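Local coordinates for substrate-binding protein (PDB 6WPN), which probably binds a sugar, perhaps an oligosaccharide, in the periplasm as the substrate-binding protein of a transport system, at residues 151-156 and 169-174. Numbering follows the deposited sequence.
Sequences DLLRQA and PAYARS
Ala156 and Ser174 meet where two helices of the periplasmic solute-binding fold come together. The short helix 150-155 follows directly on strand 137-149 of the mixed sheet. After a connection with no strand in it, the chain returns as helix 168-179. The contact is small, with 126 Å² buried in all, and no hydrogen bond or salt bridge crosses it. Ala156 directs its CB at the second helix. This methyl lies 3.7 Å from Ser174 O, so the alanine packs against backbone rather than against the serine hydroxyl. Ala156 CA and Ser174 CA, 6.0 Å apart, are the closest pair of CA atoms across the two segments. Ser174 OG turns back to its own helix, with a weak hydrogen bond to Ala170 O. Ile175 and Thr179, further along helix 168-179, also touch Ala156.

The second point of touch is apolar. Leu153 and Tyr171 both reach across with the ends of their side chains, which cross at about a right angle. CG of Tyr171 is roughly anti to the backbone N (chi1 152°), which brings the CE1 edge of the ring near Leu153. Tyr171 OH is hydrogen-bonded to Gly183 O, which gives the hydroxyl of this buried residue a partner and probably restrains the ring at its far end. Pro162 and Ala259 touch the tyrosine as well. Leu153 approaches the ring at its edge and in its plane, not over a face: methyl CD2 lies 3.8 Å from Tyr171 CE1.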
loop_
_atom_site.group_PDB
_atom_site.type_symbol
_atom_site.label_atom_id
_atom_site.label_comp_id
_atom_site.label_asym_id
_atom_site.label_seq_id
_atom_site.Cartn_x
_atom_site.Cartn_y
_atom_site.Cartn_z
ATOM N N ASP A 151 -25.537 -1.035 6.395
ATOM C CA ASP A 151 -26.766 -0.281 6.584
ATOM C C ASP A 151 -27.055 0.622 5.385
ATOM O O ASP A 151 -28.216 0.792 4.994
ATOM C CB ASP A 151 -26.687 0.522 7.871
ATOM C CG ASP A 151 -27.959 1.248 8.154
ATOM O OD1 ASP A 151 -28.859 0.658 8.796
ATOM O OD2 ASP A 151 -28.072 2.393 7.684
ATOM N N LEU A 152 -26.014 1.226 4.800
ATOM C CA LEU A 152 -26.207 2.002 3.580
ATOM C C LEU A 152 -26.643 1.111 2.423
ATOM O O LEU A 152 -27.432 1.542 1.575
ATOM C CB LEU A 152 -24.927 2.762 3.213
ATOM C CG LEU A 152 -24.530 3.975 4.059
ATOM C CD1 LEU A 152 -23.213 4.576 3.581
ATOM C CD2 LEU A 152 -25.624 5.029 4.030
ATOM N N LEU A 153 -26.164 -0.133 2.380
ATOM C CA LEU A 153 -26.565 -1.042 1.313
ATOM C C LEU A 153 -28.057 -1.337 1.380
ATOM O O LEU A 153 -28.755 -1.304 0.358
ATOM C CB LEU A 153 -25.773 -2.346 1.394
ATOM C CG LEU A 153 -24.328 -2.361 0.905
ATOM C CD1 LEU A 153 -23.862 -3.797 0.805
ATOM C CD2 LEU A 153 -24.198 -1.658 -0.435
ATOM N N ARG A 154 -28.570 -1.630 2.578
ATOM C CA ARG A 154 -30.004 -1.868 2.713
ATOM C C ARG A 154 -30.822 -0.624 2.362
ATOM O O ARG A 154 -31.901 -0.734 1.768
ATOM C CB ARG A 154 -30.337 -2.341 4.130
ATOM C CG ARG A 154 -29.952 -3.791 4.427
ATOM C CD ARG A 154 -30.487 -4.252 5.781
ATOM N NE ARG A 154 -29.776 -3.640 6.904
ATOM C CZ ARG A 154 -30.208 -2.576 7.575
ATOM N NH1 ARG A 154 -31.348 -1.987 7.238
ATOM N NH2 ARG A 154 -29.489 -2.091 8.583
ATOM N N GLN A 155 -30.326 0.568 2.720
ATOM C CA GLN A 155 -31.007 1.801 2.330
ATOM C C GLN A 155 -31.034 1.961 0.810
ATOM O O GLN A 155 -32.017 2.459 0.254
ATOM C CB GLN A 155 -30.333 3.012 3.001
ATOM C CG GLN A 155 -31.035 4.337 2.728
ATOM C CD GLN A 155 -30.392 5.505 3.453
ATOM O OE1 GLN A 155 -29.317 5.344 4.055
ATOM N NE2 GLN A 155 -30.992 6.670 3.373
ATOM N N ALA A 156 -29.997 1.500 0.114
ATOM C CA ALA A 156 -29.969 1.572 -1.343
ATOM C C ALA A 156 -30.673 0.401 -2.024
ATOM O O ALA A 156 -30.715 0.352 -3.261
ATOM C CB ALA A 156 -28.523 1.640 -1.820
ATOM N N PRO A 169 -19.771 0.838 -11.414
ATOM C CA PRO A 169 -20.705 1.903 -11.835
ATOM C C PRO A 169 -22.150 1.639 -11.445
ATOM O O PRO A 169 -22.781 2.503 -10.826
ATOM C CB PRO A 169 -20.511 1.950 -13.358
ATOM C CG PRO A 169 -19.123 1.489 -13.563
ATOM C CD PRO A 169 -18.937 0.392 -12.547
ATOM N N ALA A 170 -22.692 0.466 -11.783
ATOM C CA ALA A 170 -24.078 0.164 -11.427
ATOM C C ALA A 170 -24.294 0.240 -9.919
ATOM O O ALA A 170 -25.322 0.745 -9.457
ATOM C CB ALA A 170 -24.465 -1.217 -11.955
ATOM N N TYR A 171 -23.326 -0.251 -9.141
ATOM C CA TYR A 171 -23.405 -0.169 -7.686
ATOM C C TYR A 171 -23.386 1.278 -7.212
ATOM O O TYR A 171 -24.214 1.683 -6.386
ATOM C CB TYR A 171 -22.252 -0.962 -7.069
ATOM C CG TYR A 171 -21.775 -0.477 -5.716
ATOM C CD1 TYR A 171 -22.485 -0.762 -4.556
ATOM C CD2 TYR A 171 -20.587 0.234 -5.595
ATOM C CE1 TYR A 171 -22.037 -0.331 -3.319
ATOM C CE2 TYR A 171 -20.133 0.668 -4.368
ATOM C CZ TYR A 171 -20.861 0.381 -3.233
ATOM O OH TYR A 171 -20.404 0.822 -2.007
ATOM N N ALA A 172 -22.439 2.071 -7.727
ATOM C CA ALA A 172 -22.297 3.458 -7.291
ATOM C C ALA A 172 -23.557 4.263 -7.581
ATOM O O ALA A 172 -23.962 5.106 -6.772
ATOM C CB ALA A 172 -21.082 4.101 -7.964
ATOM N N ARG A 173 -24.177 4.033 -8.739
ATOM C CA ARG A 173 -25.421 4.726 -9.059
ATOM C C ARG A 173 -26.507 4.402 -8.041
ATOM O O ARG A 173 -27.198 5.302 -7.550
ATOM C CB ARG A 173 -25.876 4.366 -10.474
ATOM C CG ARG A 173 -24.973 4.927 -11.553
ATOM C CD ARG A 173 -25.597 4.848 -12.931
ATOM N NE ARG A 173 -25.295 3.587 -13.603
ATOM C CZ ARG A 173 -24.290 3.425 -14.457
ATOM N NH1 ARG A 173 -23.491 4.444 -14.743
ATOM N NH2 ARG A 173 -24.083 2.243 -15.023
ATOM N N SER A 174 -26.659 3.117 -7.695
ATOM C CA SER A 174 -27.707 2.728 -6.753
ATOM C C SER A 174 -27.512 3.400 -5.400
ATOM O O SER A 174 -28.486 3.811 -4.758
ATOM C CB SER A 174 -27.739 1.207 -6.589
ATOM O OG SER A 174 -28.310 0.579 -7.724
#